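Local coordinates for SusD/RagB family nutrient-binding outer membrane lipoprotein (Bacteroides vulgatus, PDB 4F7A) that probably binds mucin O-glycans as a SusD-like outer-membrane lipoprotein, presumably in the service of nutrient uptake, at residues 223-228 against 349-353; 44-49 against 87-91; 398-404 against 448-454; 186-190 against 238-244. All blocks are in the same frame, centred on the assembly; numbering follows the deposited sequence. Where two conformers were deposited one is given.

Contact 1: 223-228 against 349-353; sequences AQKALE and INPKN
The amide of Asn-350 receives Leu-227 over one face, where methyl CD1 comes within 3.5 Å of OD1. From the opposite side of the amide plane, Lys-352 N donates to the same OD1 at 2.8 Å, approaching 38° above the carbonyl plane. The amide nitrogen is held by Glu-354 and by Arg-341 O, which fixes the group's rotation. Although CB of Asn-350 points away from the helix, CG lies anti to its own backbone N (chi1 -172°), and this swings the amide back over the leucine. Beside it, the ring of Pro-351 rests on the helix, its CG 3.7 Å from Leu-227 CB and its CB facing Glu-228 OE2. Lys-352 crosses Leu-227 at about a right angle and bends at chi4, and a water links its NZ to Leu-227 O. With an alanine here instead of asparagine, Lys-352 N would probably lose its acceptor and Leu-227 CD1 the flat surface beneath it. The example illustrates how an Asx turn shapes a connecting loop, here the one between helices 334-346 and 356-371, against the last turn of helix 216-228.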
# COMPACT_ATOMS: atom_id res chain seq x y z
N ALA A 223 10.53 -3.91 -15.64
CA ALA A 223 10.30 -2.48 -15.93
C ALA A 223 10.28 -2.24 -17.43
O ALA A 223 9.49 -1.42 -17.92
CB ALA A 223 11.36 -1.58 -15.27
N GLN A 224 11.11 -2.97 -18.18
CA GLN A 224 11.12 -2.79 -19.62
C GLN A 224 9.80 -3.19 -20.26
O GLN A 224 9.28 -2.48 -21.10
CB GLN A 224 12.26 -3.56 -20.28
CG GLN A 224 12.25 -3.48 -21.79
CD GLN A 224 13.54 -4.00 -22.37
OE1 GLN A 224 13.96 -5.11 -22.05
NE2 GLN A 224 14.19 -3.20 -23.20
N LYS A 225 9.27 -4.33 -19.82
CA LYS A 225 7.96 -4.80 -20.24
C LYS A 225 6.84 -3.82 -19.88
O LYS A 225 5.98 -3.53 -20.73
CB LYS A 225 7.67 -6.19 -19.68
CG LYS A 225 8.51 -7.30 -20.33
CD LYS A 225 7.96 -8.73 -20.04
CE LYS A 225 7.85 -9.02 -18.59
NZ LYS A 225 7.55 -10.47 -18.26
N ALA A 226 6.85 -3.34 -18.63
CA ALA A 226 5.87 -2.39 -18.14
C ALA A 226 5.81 -1.11 -18.97
O ALA A 226 4.73 -0.67 -19.36
CB ALA A 226 6.13 -2.05 -16.67
N LEU A 227 6.97 -0.56 -19.27
CA LEU A 227 7.04 0.75 -19.91
C LEU A 227 7.13 0.71 -21.44
O LEU A 227 7.04 1.75 -22.07
CB LEU A 227 8.18 1.56 -19.28
CG LEU A 227 7.89 2.02 -17.85
CD1 LEU A 227 9.18 2.52 -17.14
CD2 LEU A 227 6.78 3.11 -17.88
N GLU A 228 7.28 -0.48 -22.04
CA GLU A 228 7.22 -0.59 -23.50
C GLU A 228 5.90 -1.17 -23.99
O GLU A 228 5.62 -1.12 -25.17
CB GLU A 228 8.37 -1.44 -24.02
CG GLU A 228 9.71 -0.75 -23.84
CD GLU A 228 10.83 -1.42 -24.58
OE1 GLU A 228 10.84 -2.68 -24.66
OE2 GLU A 228 11.71 -0.67 -25.06
N ILE A 349 17.15 2.06 -15.63
CA ILE A 349 16.40 0.94 -16.14
C ILE A 349 15.03 1.36 -16.66
O ILE A 349 14.12 0.54 -16.76
CB ILE A 349 16.32 -0.22 -15.09
CG1 ILE A 349 15.60 0.20 -13.81
CG2 ILE A 349 17.74 -0.73 -14.77
CD1 ILE A 349 15.60 -0.91 -12.71
N ASN A 350 14.90 2.63 -17.03
CA ASN A 350 13.70 3.11 -17.69
C ASN A 350 13.96 3.10 -19.20
O ASN A 350 14.84 3.81 -19.66
CB ASN A 350 13.37 4.54 -17.22
CG ASN A 350 12.05 5.03 -17.71
OD1 ASN A 350 11.53 4.57 -18.72
ND2 ASN A 350 11.47 6.01 -16.99
N PRO A 351 13.19 2.31 -19.96
CA PRO A 351 13.44 2.29 -21.42
C PRO A 351 13.00 3.55 -22.14
O PRO A 351 13.33 3.73 -23.31
CB PRO A 351 12.62 1.09 -21.89
CG PRO A 351 11.41 1.10 -20.95
CD PRO A 351 12.03 1.48 -19.60
N LYS A 352 12.22 4.42 -21.48
CA LYS A 352 11.76 5.65 -22.12
C LYS A 352 12.82 6.72 -22.02
O LYS A 352 13.63 6.71 -21.10
CB LYS A 352 10.50 6.16 -21.44
CG LYS A 352 9.31 5.22 -21.55
CD LYS A 352 8.09 5.81 -20.88
CE LYS A 352 6.83 5.03 -21.19
NZ LYS A 352 6.35 5.23 -22.59
N ASN A 353 12.76 7.69 -22.92
CA ASN A 353 13.68 8.81 -22.93
C ASN A 353 13.19 9.91 -22.00
O ASN A 353 12.68 10.94 -22.46
CB ASN A 353 13.83 9.35 -24.37
CG ASN A 353 14.31 8.28 -25.37
OD1 ASN A 353 15.06 7.38 -25.02
ND2 ASN A 353 13.87 8.41 -26.64
O HOH W 1 8.02 3.34 -24.28

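Contact 2: 44-49 against 87-91; sequences WPWQTF and NYTYN
Packing between two helices, with Tyr-88 of helix 84-104 set as a knob among Trp-44, Pro-45, Thr-48 and Phe-49 of helix 44-51, brings two early elements of the chain together. The local axes pass 11.3 Å apart at 119°, and the tyrosine side chain spans the interval. Pro-45 lies over one face of the tyrosine ring in a CH-pi contact, its CB 4.1 Å from the centroid. The phenol end reaches further, and its OH approaches Trp-44 CZ3 obliquely at 3.4 Å. A single knob-into-hole thus joins two helices of the TPR-like, helix-rich SusD fold, within a wider aromatic cluster, since Trp-38 and Phe-34 also meet the Tyr-88 ring. The Phe-49 and Tyr-88 side chains lie alongside one another, pointing opposite ways. Phe-49 CG is anti to the backbone N (chi1 -168°), which carries the ring out to the partner helix, where Tyr-88 CB sits in plane at its edge, 3.9 Å from CD2. Thr-89 OG1 also lies at that ring's edge, 3.4 Å from CZ, while hydrogen-bonded to Ala-85 O. At the polar margin a water in the plane of the Tyr-88 ring bonds to its OH at 2.9 Å and to Thr-48 OG1 at 2.7 Å. The threonine hydroxyl is further bonded to Ser-84 OG, at the start of helix 84-104.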
# COMPACT_ATOMS: atom_id res chain seq x y z
N TRP A 44 -15.13 -3.09 11.04
CA TRP A 44 -14.35 -3.70 12.12
C TRP A 44 -13.30 -4.73 11.61
O TRP A 44 -12.19 -4.77 12.16
CB TRP A 44 -15.22 -4.22 13.28
CG TRP A 44 -16.06 -5.44 12.95
CD1 TRP A 44 -17.37 -5.46 12.55
CD2 TRP A 44 -15.61 -6.80 12.97
NE1 TRP A 44 -17.76 -6.76 12.32
CE2 TRP A 44 -16.71 -7.60 12.57
CE3 TRP A 44 -14.39 -7.41 13.29
CZ2 TRP A 44 -16.62 -8.99 12.47
CZ3 TRP A 44 -14.31 -8.80 13.19
CH2 TRP A 44 -15.42 -9.57 12.78
N PRO A 45 -13.59 -5.50 10.54
CA PRO A 45 -12.48 -6.35 10.03
C PRO A 45 -11.34 -5.57 9.42
O PRO A 45 -10.17 -5.85 9.71
CB PRO A 45 -13.18 -7.23 8.98
CG PRO A 45 -14.59 -7.27 9.46
CD PRO A 45 -14.85 -5.85 9.88
N TRP A 46 -11.66 -4.55 8.63
CA TRP A 46 -10.64 -3.72 8.00
C TRP A 46 -9.75 -3.06 9.05
O TRP A 46 -8.55 -2.87 8.82
CB TRP A 46 -11.26 -2.68 7.08
CG TRP A 46 -10.24 -1.83 6.42
CD1 TRP A 46 -9.53 -2.14 5.29
CD2 TRP A 46 -9.75 -0.56 6.86
NE1 TRP A 46 -8.66 -1.14 4.99
CE2 TRP A 46 -8.77 -0.15 5.94
CE3 TRP A 46 -10.08 0.29 7.92
CZ2 TRP A 46 -8.08 1.07 6.06
CZ3 TRP A 46 -9.40 1.53 8.03
CH2 TRP A 46 -8.40 1.88 7.11
N GLN A 47 -10.31 -2.73 10.21
CA GLN A 47 -9.55 -2.02 11.23
C GLN A 47 -8.31 -2.81 11.64
O GLN A 47 -7.24 -2.23 11.79
CB GLN A 47 -10.40 -1.66 12.44
CG GLN A 47 -9.61 -0.87 13.52
CD GLN A 47 -10.42 -0.64 14.80
OE1 GLN A 47 -11.19 -1.51 15.21
NE2 GLN A 47 -10.23 0.50 15.45
N THR A 48 -8.44 -4.13 11.79
CA THR A 48 -7.26 -5.00 12.08
C THR A 48 -6.52 -5.51 10.85
O THR A 48 -5.33 -5.80 10.92
CB THR A 48 -7.64 -6.19 13.01
OG1 THR A 48 -8.49 -7.10 12.30
CG2 THR A 48 -8.35 -5.70 14.29
N PHE A 49 -7.22 -5.65 9.73
CA PHE A 49 -6.60 -5.98 8.42
C PHE A 49 -5.44 -5.03 8.14
O PHE A 49 -4.30 -5.45 7.93
CB PHE A 49 -7.67 -5.88 7.31
CG PHE A 49 -7.27 -6.47 5.96
CD1 PHE A 49 -6.40 -5.83 5.11
CD2 PHE A 49 -7.84 -7.66 5.52
CE1 PHE A 49 -6.07 -6.38 3.87
CE2 PHE A 49 -7.54 -8.20 4.29
CZ PHE A 49 -6.64 -7.57 3.47
N ASN A 87 -5.73 -13.80 7.34
CA ASN A 87 -6.93 -14.58 7.64
C ASN A 87 -8.11 -14.20 6.73
O ASN A 87 -8.77 -15.07 6.13
CB ASN A 87 -7.33 -14.42 9.10
CG ASN A 87 -6.33 -15.03 10.09
OD1 ASN A 87 -5.47 -15.83 9.71
ND2 ASN A 87 -6.46 -14.65 11.37
N TYR A 88 -8.37 -12.90 6.63
CA TYR A 88 -9.50 -12.43 5.85
C TYR A 88 -9.31 -12.69 4.37
O TYR A 88 -10.26 -13.05 3.67
CB TYR A 88 -9.77 -10.94 6.15
CG TYR A 88 -10.27 -10.71 7.57
CD1 TYR A 88 -11.23 -11.54 8.15
CD2 TYR A 88 -9.77 -9.66 8.35
CE1 TYR A 88 -11.67 -11.33 9.47
CE2 TYR A 88 -10.23 -9.43 9.66
CZ TYR A 88 -11.17 -10.28 10.21
OH TYR A 88 -11.61 -10.08 11.50
N THR A 89 -8.10 -12.51 3.88
CA THR A 89 -7.83 -12.69 2.48
C THR A 89 -7.95 -14.17 2.10
O THR A 89 -8.61 -14.50 1.12
CB THR A 89 -6.45 -12.13 2.08
OG1 THR A 89 -6.40 -10.73 2.37
CG2 THR A 89 -6.23 -12.33 0.60
N TYR A 90 -7.36 -15.07 2.88
CA TYR A 90 -7.45 -16.50 2.58
C TYR A 90 -8.82 -17.09 2.88
O TYR A 90 -9.26 -18.00 2.19
CB TYR A 90 -6.36 -17.28 3.30
CG TYR A 90 -5.03 -17.17 2.59
CD1 TYR A 90 -4.82 -17.80 1.36
CD2 TYR A 90 -4.00 -16.42 3.13
CE1 TYR A 90 -3.58 -17.70 0.70
CE2 TYR A 90 -2.77 -16.30 2.50
CZ TYR A 90 -2.57 -16.94 1.28
OH TYR A 90 -1.35 -16.83 0.67
N ASN A 91 -9.52 -16.56 3.88
CA ASN A 91 -10.86 -17.07 4.17
C ASN A 91 -11.89 -16.68 3.13
O ASN A 91 -12.73 -17.50 2.76
CB ASN A 91 -11.34 -16.62 5.56
CG ASN A 91 -10.69 -17.43 6.67
OD1 ASN A 91 -10.20 -18.52 6.42
ND2 ASN A 91 -10.68 -16.90 7.87
O HOH W 2 -10.93 -7.78 13.15

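Contact 3: 398-404 against 448-454; sequences KDMKALI and PKLFKVQ
Two irregular segments run nearly antiparallel, 166° apart, with CA atoms 7.5 Å apart at one end (Lys-398 and Gln-454), 5.7 Å at the other (Ile-404 and Lys-449), and a wider spacing between. At the first end the Gln-454 amide substitutes for a backbone partner. Its OE1 accepts from Lys-398 N at 2.8 Å, in the carbonyl plane and on a lone pair, while NE2 donates to Lys-398 O at 2.9 Å. The two bonds together hold the amide against rotation. Midway, Met-400, present as selenomethionine, and Phe-451 fill the interval. The methionine's bend at chi3 (-66°) lays CE over one face of the ring, 3.7 Å from the centroid, with SE reaching it more obliquely. A water sits over the centre of the opposite face, donating to Lys-449 O, and Lys-401 O lies at the ring's edge, 3.3 Å from CE1. Leu-403 packs its CB on Lys-449 and brings CD1 to 3.2 Å from Leu-450 O. Ile-404 CG1 meets Lys-449 CB at 3.7 Å, and its CD1 touches Pro-448, which follows a cis peptide bond. Lys-449 centres an inverse gamma turn, and two waters join its NZ to Leu-403 O. Here, with no regular strand pairing, one side-chain amide and bridging waters make the polar links, beside a Met-aromatic contact between the loops that lead into helix 416-431 and out of helix 435-445.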
# COMPACT_ATOMS: atom_id res chain seq x y z
N LYS A 398 7.90 12.10 24.25
CA LYS A 398 9.09 12.97 24.15
C LYS A 398 9.09 13.70 22.82
O LYS A 398 8.48 13.26 21.85
CB LYS A 398 10.39 12.16 24.29
CG LYS A 398 10.85 11.99 25.76
CD LYS A 398 10.38 10.70 26.37
CE LYS A 398 10.28 10.80 27.90
NZ LYS A 398 9.63 9.59 28.47
N ASP A 399 9.80 14.82 22.80
CA ASP A 399 10.08 15.55 21.59
C ASP A 399 10.99 14.71 20.69
O ASP A 399 11.74 13.86 21.16
CB ASP A 399 10.80 16.88 21.91
CG ASP A 399 9.98 17.81 22.79
OD1 ASP A 399 8.76 17.61 22.95
OD2 ASP A 399 10.58 18.77 23.33
N MSE A 400 10.92 14.94 19.39
CA MSE A 400 11.82 14.24 18.46
C MSE A 400 12.27 15.20 17.35
O MSE A 400 11.44 15.84 16.66
CB MSE A 400 11.12 13.01 17.83
CG MSE A 400 10.58 12.00 18.82
SE MSE A 400 9.73 10.49 17.95
CE MSE A 400 8.21 11.42 17.13
N LYS A 401 13.58 15.26 17.16
CA LYS A 401 14.16 16.04 16.09
C LYS A 401 13.78 15.42 14.73
O LYS A 401 13.84 14.19 14.55
CB LYS A 401 15.69 16.07 16.25
CG LYS A 401 16.39 17.03 15.33
CD LYS A 401 16.25 18.45 15.86
CE LYS A 401 16.88 19.49 14.95
NZ LYS A 401 16.09 19.68 13.69
N ALA A 402 13.42 16.27 13.77
CA ALA A 402 13.03 15.77 12.42
C ALA A 402 14.16 14.95 11.83
O ALA A 402 15.33 15.40 11.77
CB ALA A 402 12.67 16.91 11.46
N LEU A 403 13.84 13.74 11.42
CA LEU A 403 14.83 12.90 10.76
C LEU A 403 15.00 13.24 9.28
O LEU A 403 16.06 12.99 8.71
CB LEU A 403 14.45 11.44 10.89
CG LEU A 403 14.32 10.86 12.29
CD1 LEU A 403 14.09 9.35 12.14
CD2 LEU A 403 15.55 11.15 13.17
N ILE A 404 13.96 13.78 8.66
CA ILE A 404 13.98 14.10 7.23
C ILE A 404 14.47 15.54 7.06
O ILE A 404 13.88 16.45 7.64
CB ILE A 404 12.59 13.93 6.59
CG1 ILE A 404 12.03 12.51 6.86
CG2 ILE A 404 12.69 14.20 5.10
CD1 ILE A 404 10.48 12.31 6.68
N PRO A 448 10.09 7.23 3.42
CA PRO A 448 10.69 8.37 4.11
C PRO A 448 11.27 7.95 5.45
O PRO A 448 10.98 6.83 5.92
CB PRO A 448 9.52 9.31 4.33
CG PRO A 448 8.34 8.39 4.45
CD PRO A 448 8.64 7.25 3.50
N LYS A 449 12.08 8.84 6.05
CA LYS A 449 12.72 8.56 7.35
C LYS A 449 11.74 8.79 8.49
O LYS A 449 11.72 9.85 9.14
CB LYS A 449 13.96 9.43 7.49
CG LYS A 449 15.01 9.14 6.47
CD LYS A 449 16.32 9.91 6.81
CE LYS A 449 17.34 9.81 5.72
NZ LYS A 449 18.51 10.61 6.11
N LEU A 450 10.90 7.79 8.71
CA LEU A 450 9.93 7.79 9.78
C LEU A 450 10.58 7.93 11.16
O LEU A 450 11.64 7.34 11.43
CB LEU A 450 9.13 6.46 9.76
CG LEU A 450 8.30 6.07 8.52
CD1 LEU A 450 7.55 4.74 8.77
CD2 LEU A 450 7.32 7.16 8.10
N PHE A 451 9.93 8.71 12.02
CA PHE A 451 10.30 8.74 13.42
C PHE A 451 10.26 7.33 13.99
O PHE A 451 9.32 6.57 13.72
CB PHE A 451 9.32 9.60 14.24
CG PHE A 451 9.45 11.07 13.99
CD1 PHE A 451 10.61 11.75 14.32
CD2 PHE A 451 8.37 11.79 13.50
CE1 PHE A 451 10.74 13.09 14.12
CE2 PHE A 451 8.47 13.15 13.29
CZ PHE A 451 9.66 13.81 13.60
N LYS A 452 11.27 7.00 14.80
CA LYS A 452 11.34 5.70 15.49
C LYS A 452 10.43 5.62 16.71
O LYS A 452 10.13 6.63 17.32
CB LYS A 452 12.75 5.41 15.98
CG LYS A 452 13.90 5.75 15.01
CD LYS A 452 13.84 5.04 13.68
CE LYS A 452 15.13 5.27 12.88
NZ LYS A 452 15.16 4.56 11.58
N VAL A 453 10.02 4.40 17.08
CA VAL A 453 9.18 4.22 18.25
C VAL A 453 9.88 4.76 19.49
O VAL A 453 11.08 4.65 19.63
CB VAL A 453 8.73 2.73 18.46
CG1 VAL A 453 7.92 2.25 17.25
CG2 VAL A 453 9.92 1.80 18.78
N GLN A 454 9.12 5.39 20.38
CA GLN A 454 9.72 5.96 21.59
C GLN A 454 10.02 4.87 22.61
O GLN A 454 11.02 4.93 23.33
CB GLN A 454 8.79 7.02 22.19
CG GLN A 454 8.44 8.10 21.17
CD GLN A 454 8.17 9.44 21.80
OE1 GLN A 454 7.95 9.53 23.02
NE2 GLN A 454 8.19 10.48 20.99
O HOH W 3 11.06 11.79 10.84
O HOH W 4 18.20 11.36 9.27
O HOH W 5 18.17 13.21 7.08

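Contact 4: 186-190 against 238-244; sequences NMCNC and DENIQIS
Cys-188 and Cys-190 face Ile-241 and Ile-243 at the apolar centre. Cys-188 CB touches Ile-243 CD1 at 3.8 Å and also meets CG2 of Ile-241, whose CD1 reaches Cys-190 SG at 3.5 Å. At one end, the Met-187 side chain, a selenomethionine, crosses that of Ile-243 at a slant, CE touching CG2. Around this centre the backbones join: Ser-244 N donates to Met-187 O at 3.0 Å, Gln-242 N makes a weak bond to Cys-188 O, and Cys-188 CA adds a CA-H...O contact to Gln-242 O at 3.2 Å. The polar edge belongs to Asn-189. Its positive phi (68°) and a CG anti to N (chi1 -166°) extend the amide alongside the other segment, where ND2 donates to Asn-240 O at 2.9 Å and to Asp-238 O at 3.0 Å, both acceptors in the amide plane. A leucine in its place would probably leave those two carbonyls without their donor and free the turn before the strand to shift. Asn-186 OD1 shapes the loop itself, taking Cys-188 N in an Asx turn and Cys-190 N from the opposite face of its plane. Strand 241-243 thus has the loop along one edge and strand 329-332, antiparallel, along the other, while Trp-196 and Phe-199 of helix 193-210 and residues of helix 15-30 pack against the loop.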
# COMPACT_ATOMS: atom_id res chain seq x y z
N ASN A 186 -16.58 -3.56 -13.68
CA ASN A 186 -15.77 -2.40 -13.32
C ASN A 186 -16.12 -1.83 -11.94
O ASN A 186 -17.00 -0.99 -11.81
CB ASN A 186 -15.94 -1.29 -14.36
CG ASN A 186 -15.01 -0.12 -14.10
OD1 ASN A 186 -14.08 -0.23 -13.29
ND2 ASN A 186 -15.24 1.01 -14.78
N MSE A 187 -15.41 -2.27 -10.91
CA MSE A 187 -15.42 -1.54 -9.63
C MSE A 187 -14.07 -0.93 -9.30
O MSE A 187 -13.87 -0.53 -8.16
CB MSE A 187 -15.80 -2.48 -8.47
CG MSE A 187 -17.22 -2.91 -8.50
SE MSE A 187 -17.53 -4.12 -7.00
CE MSE A 187 -16.88 -3.08 -5.51
N CYS A 188 -13.15 -0.84 -10.25
CA CYS A 188 -11.80 -0.33 -9.95
C CYS A 188 -11.35 0.79 -10.89
O CYS A 188 -10.17 1.12 -10.93
CB CYS A 188 -10.77 -1.46 -9.95
SG CYS A 188 -10.66 -2.30 -11.54
N ASN A 189 -12.31 1.41 -11.58
CA ASN A 189 -12.04 2.52 -12.53
C ASN A 189 -11.26 2.03 -13.76
O ASN A 189 -10.36 2.72 -14.25
CB ASN A 189 -11.37 3.72 -11.84
CG ASN A 189 -11.38 5.00 -12.69
OD1 ASN A 189 -12.29 5.22 -13.49
ND2 ASN A 189 -10.37 5.85 -12.51
N CYS A 190 -11.64 0.84 -14.25
CA CYS A 190 -11.15 0.28 -15.52
C CYS A 190 -12.36 -0.03 -16.41
O CYS A 190 -12.93 -1.12 -16.36
CB CYS A 190 -10.29 -0.96 -15.30
SG CYS A 190 -8.73 -0.61 -14.51
N ASP A 238 -7.36 10.94 -13.35
CA ASP A 238 -8.70 10.50 -13.71
C ASP A 238 -8.75 8.99 -13.94
O ASP A 238 -9.81 8.40 -13.91
CB ASP A 238 -9.21 11.26 -14.94
CG ASP A 238 -9.43 12.74 -14.67
OD1 ASP A 238 -9.70 13.11 -13.51
OD2 ASP A 238 -9.33 13.53 -15.62
N GLU A 239 -7.59 8.37 -14.14
CA GLU A 239 -7.50 6.92 -14.39
C GLU A 239 -6.95 6.13 -13.19
O GLU A 239 -6.57 4.96 -13.31
CB GLU A 239 -6.66 6.65 -15.66
CG GLU A 239 -7.31 7.29 -16.91
CD GLU A 239 -6.77 6.77 -18.24
OE1 GLU A 239 -5.67 6.19 -18.30
OE2 GLU A 239 -7.46 6.99 -19.25
N ASN A 240 -6.91 6.76 -12.02
CA ASN A 240 -6.37 6.10 -10.83
C ASN A 240 -7.19 4.82 -10.56
O ASN A 240 -8.41 4.82 -10.71
CB ASN A 240 -6.48 7.03 -9.61
CG ASN A 240 -5.41 8.08 -9.58
OD1 ASN A 240 -4.52 8.10 -10.44
ND2 ASN A 240 -5.49 8.98 -8.58
N ILE A 241 -6.52 3.75 -10.17
CA ILE A 241 -7.21 2.53 -9.75
C ILE A 241 -7.72 2.79 -8.33
O ILE A 241 -6.93 3.09 -7.42
CB ILE A 241 -6.29 1.30 -9.76
CG1 ILE A 241 -5.60 1.15 -11.14
CG2 ILE A 241 -7.07 0.03 -9.36
CD1 ILE A 241 -6.54 1.15 -12.39
N GLN A 242 -9.03 2.67 -8.16
CA GLN A 242 -9.69 2.96 -6.90
C GLN A 242 -11.01 2.22 -6.87
O GLN A 242 -11.68 2.11 -7.89
CB GLN A 242 -9.92 4.46 -6.74
CG GLN A 242 -10.62 5.14 -7.89
CD GLN A 242 -10.61 6.65 -7.73
OE1 GLN A 242 -9.77 7.20 -7.04
NE2 GLN A 242 -11.54 7.32 -8.37
N ILE A 243 -11.35 1.71 -5.71
CA ILE A 243 -12.51 0.83 -5.55
C ILE A 243 -13.78 1.57 -5.19
O ILE A 243 -13.80 2.36 -4.23
CB ILE A 243 -12.27 -0.23 -4.48
CG1 ILE A 243 -11.02 -1.07 -4.81
CG2 ILE A 243 -13.55 -1.14 -4.33
CD1 ILE A 243 -11.05 -1.85 -6.15
N SER A 244 -14.84 1.29 -5.93
CA SER A 244 -16.17 1.83 -5.64
C SER A 244 -17.25 1.09 -6.38
O SER A 244 -17.00 0.45 -7.42
CB SER A 244 -16.25 3.34 -5.98
OG SER A 244 -16.15 3.57 -7.38
O HOH W 6 -18.39 0.58 -9.98
O HOH W 7 -7.75 3.18 -14.93

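The four contacts are separate but sample one helix-rich SusD-like fold. Contact 2 closes first along the chain. Contacts 4 and 1 then alternate their segments, helix 216-228 being followed directly by strand 241-243, and contact 3 comes last. Contact 4 lies nearest to contacts 2 and 1, its centre about 22 Å and 24 Å from theirs, whereas contacts 1 and 2 stand on opposite sides of the chain's centre, 35 Å apart. Helix 193-210 packs against both contact 4 and contact 1. Contact 3 is remote, its centre 30 to 36 Å from the others and across the chain's centre from contact 4. Each contact closes a span of some 40 to 120 residues, by helix packing in contact 2 and with loops taking part in the others.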